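Local coordinates for putative polyphosphate kinase 2 family protein (PDB 3RHF), which probably acts as a polyphosphate kinase, transferring phosphate between inorganic polyphosphate and nucleotides, at residues A[182-187]-A[255-260]; A[73-78]-A[177-182]. All blocks are in the same frame, centred on the assembly; numbering follows the deposited sequence.

Interaction 1: A[182-187]-A[255-260]; sequences VKVMLN and IAVQQL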
# COMPACT_ATOMS: atom_id res chain seq x y z
N VAL A 182 7.24 -7.67 15.55
CA VAL A 182 8.25 -8.39 14.77
C VAL A 182 9.40 -7.47 14.35
O VAL A 182 9.21 -6.65 13.43
CB VAL A 182 7.66 -8.99 13.52
CG1 VAL A 182 8.75 -9.49 12.64
CG2 VAL A 182 6.69 -10.12 13.88
N LYS A 183 10.57 -7.61 14.97
CA LYS A 183 11.70 -6.72 14.69
C LYS A 183 12.72 -7.41 13.77
O LYS A 183 13.17 -8.53 14.03
CB LYS A 183 12.39 -6.25 15.98
CG LYS A 183 11.45 -5.58 16.98
CD LYS A 183 12.19 -4.75 18.07
CE LYS A 183 13.02 -5.59 19.08
NZ LYS A 183 12.96 -5.14 20.52
N VAL A 184 13.06 -6.75 12.67
CA VAL A 184 13.94 -7.33 11.69
C VAL A 184 15.07 -6.37 11.37
O VAL A 184 14.87 -5.16 11.12
CB VAL A 184 13.17 -7.67 10.40
CG1 VAL A 184 14.11 -7.74 9.24
CG2 VAL A 184 12.41 -8.98 10.59
N MSE A 185 16.29 -6.90 11.40
CA MSE A 185 17.44 -6.14 10.88
C MSE A 185 17.97 -6.83 9.65
O MSE A 185 18.35 -7.99 9.69
CB MSE A 185 18.51 -5.97 11.92
CG MSE A 185 19.61 -4.97 11.47
SE MSE A 185 21.34 -5.89 11.17
CE MSE A 185 22.50 -4.28 10.81
N LEU A 186 17.97 -6.11 8.55
CA LEU A 186 18.53 -6.64 7.31
C LEU A 186 20.03 -6.37 7.26
O LEU A 186 20.44 -5.22 7.18
CB LEU A 186 17.87 -5.99 6.08
CG LEU A 186 16.38 -6.06 5.99
CD1 LEU A 186 16.00 -5.29 4.77
CD2 LEU A 186 15.94 -7.52 5.94
N ASN A 187 20.83 -7.42 7.24
CA ASN A 187 22.27 -7.31 7.40
C ASN A 187 22.99 -7.60 6.05
O ASN A 187 22.94 -8.71 5.48
CB ASN A 187 22.67 -8.29 8.50
CG ASN A 187 24.12 -8.23 8.87
OD1 ASN A 187 24.70 -7.16 9.10
ND2 ASN A 187 24.71 -9.39 9.02
N ILE A 255 11.86 -13.79 1.67
CA ILE A 255 11.13 -14.90 2.22
C ILE A 255 11.34 -15.07 3.72
O ILE A 255 10.55 -15.70 4.39
CB ILE A 255 11.42 -16.23 1.53
CG1 ILE A 255 12.94 -16.55 1.55
CG2 ILE A 255 10.85 -16.21 0.14
CD1 ILE A 255 13.27 -17.96 1.02
N ALA A 256 12.41 -14.50 4.25
CA ALA A 256 12.68 -14.65 5.69
C ALA A 256 11.79 -13.65 6.43
O ALA A 256 11.15 -13.98 7.43
CB ALA A 256 14.18 -14.46 6.01
N VAL A 257 11.70 -12.44 5.88
CA VAL A 257 10.82 -11.45 6.45
C VAL A 257 9.41 -11.96 6.34
O VAL A 257 8.69 -12.01 7.35
CB VAL A 257 10.99 -10.05 5.85
CG1 VAL A 257 9.92 -9.15 6.41
CG2 VAL A 257 12.34 -9.44 6.26
N GLN A 258 9.02 -12.41 5.17
CA GLN A 258 7.63 -12.89 5.06
C GLN A 258 7.30 -14.05 5.98
O GLN A 258 6.21 -14.07 6.57
CB GLN A 258 7.16 -13.14 3.60
CG GLN A 258 6.44 -11.88 3.15
CD GLN A 258 5.90 -11.88 1.75
OE1 GLN A 258 6.16 -10.94 0.99
NE2 GLN A 258 5.08 -12.89 1.41
N GLN A 259 8.22 -14.99 6.16
CA GLN A 259 7.89 -16.17 6.99
C GLN A 259 7.81 -15.76 8.43
O GLN A 259 7.02 -16.30 9.18
CB GLN A 259 8.88 -17.32 6.81
CG GLN A 259 8.37 -18.69 7.25
CD GLN A 259 7.19 -19.17 6.44
OE1 GLN A 259 7.23 -19.23 5.21
NE2 GLN A 259 6.13 -19.54 7.12
N LEU A 260 8.57 -14.74 8.80
CA LEU A 260 8.50 -14.20 10.17
C LEU A 260 7.13 -13.62 10.49
O LEU A 260 6.57 -13.88 11.57
CB LEU A 260 9.56 -13.11 10.36
CG LEU A 260 10.96 -13.59 10.76
CD1 LEU A 260 11.87 -12.39 10.78
CD2 LEU A 260 11.03 -14.32 12.13
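V184 meets the helix 250-266 with both of its methyl groups, and each has its own partner. CG1 leans on V257 CG2 at 3.9 Å, while CG2 reaches L260 CD1 at 3.5 Å, the closest approach between the two segments. The rotamer aims the fork: with CG1 anti to the backbone N (chi1 157°) and CG2 beside it, the branches spread between two helix residues three positions apart, about one turn. The side chains of V257 and L260 both run at a slant to that of V184 and do not lie alongside it. V257 is itself shared, since its CG2 also touches L186 CD2 at 4.1 Å, and here the two side chains cross at about a right angle. The CB of L186 does not point at the helix; CG lies anti to the carbonyl carbon (chi1 -55°), and from there the CD2 branch reaches V257. At the other end V182 makes a looser contact, CG1 standing 4.4 Å from L260 CB. The contact is purely apolar and buried, and it brings a strand and a helix together antiparallel, at 171°, with their axes 9.9 Å apart.

This is the packing of one helical layer onto the sheet of a three-layer alpha/beta/alpha sandwich, the fold expected of a P-loop kinase. Strand alternation turns K183 away from the helix, to the other face, where its NZ forms a salt bridge with E171 of helix 157-176. The surface under helix 250-266 extends to the strands flanking 179-187: V184 also touches L80 on strand 75-82 and V245 on strand 242-246, while A256 and L260 pack on V245 and H243 of that same strand.

Interaction 2: A[73-78]-A[177-182]; sequences PKRLLL and QGTTIV
V182 N donates to L77 O at 2.7 Å, the shortest of four backbone hydrogen bonds that pair strands 75-82 and 179-187 as parallel neighbours inside the five-stranded sheet of the alpha/beta/alpha sandwich. L77 N returns a bond to T180 O, T180 N to R75 O, and R75 N reaches G178 O over a longer 3.3 Å. G178, with positive phi, closes the preceding helix in a Schellman motif.

R75 CG sits between the backbone N and the carbonyl carbon (chi1 62°), and a bend at chi3 carries the guanidinium back to P73 O. NH1 bonds that oxygen at 2.8 Å, on a lone pair but bent (135°); NE adds a weak bond, and NH2 another to P130 O. R75 CG also passes 3.3 Å from T179 OG1. With an alanine in its place, the P73 carbonyl would probably lose its guanidinium partner and one side of T179 would be uncovered.

On the same face, T179 CG2 rests against L77 CB at 3.8 Å, and helix 157-176 covers L77 and I181. The opposite face, carrying L76, L78 and V182, lies under helix 250-266; there the L78 side chain slants across that of V182, CD1 touching CG1 at 3.6 Å.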
# COMPACT_ATOMS: atom_id res chain seq x y z
N PRO A 73 -8.65 -7.38 19.95
CA PRO A 73 -7.67 -6.31 20.05
C PRO A 73 -6.33 -6.59 19.38
O PRO A 73 -5.46 -5.71 19.37
CB PRO A 73 -7.47 -6.17 21.57
CG PRO A 73 -7.80 -7.48 22.14
CD PRO A 73 -8.79 -8.13 21.22
N LYS A 74 -6.12 -7.76 18.81
CA LYS A 74 -4.79 -8.10 18.37
C LYS A 74 -4.41 -7.35 17.12
O LYS A 74 -5.24 -7.00 16.32
CB LYS A 74 -4.66 -9.59 18.15
CG LYS A 74 -4.74 -10.45 19.43
CD LYS A 74 -4.55 -11.92 19.05
CE LYS A 74 -5.30 -12.96 19.96
NZ LYS A 74 -6.42 -13.69 19.25
N ARG A 75 -3.12 -7.07 16.97
CA ARG A 75 -2.59 -6.35 15.83
C ARG A 75 -1.12 -6.71 15.71
O ARG A 75 -0.61 -7.44 16.53
CB ARG A 75 -2.74 -4.86 16.06
CG ARG A 75 -1.97 -4.38 17.27
CD ARG A 75 -2.57 -3.10 17.82
NE ARG A 75 -3.59 -3.43 18.79
CZ ARG A 75 -4.41 -2.56 19.35
NH1 ARG A 75 -5.29 -3.00 20.22
NH2 ARG A 75 -4.37 -1.27 19.04
N LEU A 76 -0.45 -6.18 14.71
CA LEU A 76 0.90 -6.56 14.44
C LEU A 76 1.72 -5.38 13.99
O LEU A 76 1.22 -4.48 13.35
CB LEU A 76 0.91 -7.69 13.39
CG LEU A 76 2.21 -8.51 13.28
CD1 LEU A 76 1.99 -9.98 13.18
CD2 LEU A 76 2.99 -8.08 12.11
N LEU A 77 3.00 -5.39 14.32
CA LEU A 77 3.92 -4.29 14.02
C LEU A 77 5.26 -4.90 13.58
O LEU A 77 5.97 -5.54 14.38
CB LEU A 77 4.13 -3.37 15.24
CG LEU A 77 5.09 -2.15 15.07
CD1 LEU A 77 4.66 -1.22 13.91
CD2 LEU A 77 5.34 -1.32 16.33
N LEU A 78 5.56 -4.69 12.29
CA LEU A 78 6.80 -5.04 11.68
C LEU A 78 7.70 -3.83 11.71
O LEU A 78 7.34 -2.77 11.15
CB LEU A 78 6.56 -5.45 10.25
CG LEU A 78 7.76 -5.87 9.38
CD1 LEU A 78 8.43 -7.17 9.90
CD2 LEU A 78 7.31 -6.04 7.95
N GLN A 177 -0.97 -4.23 25.18
CA GLN A 177 -2.15 -3.72 24.51
C GLN A 177 -2.63 -4.61 23.31
O GLN A 177 -3.57 -4.27 22.60
CB GLN A 177 -1.87 -2.27 24.06
CG GLN A 177 -1.72 -1.23 25.22
CD GLN A 177 -0.86 0.01 24.88
OE1 GLN A 177 -0.62 0.33 23.72
NE2 GLN A 177 -0.38 0.70 25.93
N GLY A 178 -1.98 -5.75 23.05
CA GLY A 178 -2.37 -6.57 21.87
C GLY A 178 -1.42 -6.71 20.68
O GLY A 178 -1.61 -7.59 19.84
N THR A 179 -0.38 -5.88 20.62
CA THR A 179 0.54 -5.85 19.50
C THR A 179 1.54 -6.95 19.55
O THR A 179 2.22 -7.09 20.54
CB THR A 179 1.30 -4.55 19.52
OG1 THR A 179 0.35 -3.48 19.51
CG2 THR A 179 2.19 -4.44 18.29
N THR A 180 1.63 -7.76 18.51
CA THR A 180 2.79 -8.62 18.33
C THR A 180 3.87 -7.90 17.54
O THR A 180 3.65 -7.51 16.38
CB THR A 180 2.45 -9.93 17.63
OG1 THR A 180 1.45 -10.62 18.39
CG2 THR A 180 3.71 -10.81 17.53
N ILE A 181 5.06 -7.75 18.14
CA ILE A 181 6.11 -6.93 17.52
C ILE A 181 7.12 -7.81 16.86
O ILE A 181 7.79 -8.56 17.53
CB ILE A 181 6.85 -5.99 18.54
CG1 ILE A 181 5.87 -4.96 19.12
CG2 ILE A 181 8.11 -5.29 17.88
CD1 ILE A 181 6.39 -4.24 20.39
N VAL A 182 7.24 -7.67 15.55
CA VAL A 182 8.25 -8.39 14.77
C VAL A 182 9.40 -7.47 14.35
O VAL A 182 9.21 -6.65 13.43
CB VAL A 182 7.66 -8.99 13.52
CG1 VAL A 182 8.75 -9.49 12.64
CG2 VAL A 182 6.69 -10.12 13.88

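Overall arrangement
V182 belongs to both contacts: its backbone pairs in interaction 2, and its side chain serves both, packing beside L78 and facing the helix of interaction 1. The centres of the two contacts lie about 15 Å apart, and both use strand 179-187; they meet directly where V257 CG1 packs 4.3 Å from L78 CD1. Helix 250-266 thus covers a surface built by adjacent strands. Bound triethylene glycol, probably from the crystallisation liquor, comes within about 4 Å of the side chains of V182 and T180. The L186 side chain is about 6 Å from a phosphate ion that probably has the same origin, though it may mark a pocket. Strand 75-82 probably leads into the P-loop, as in related kinases.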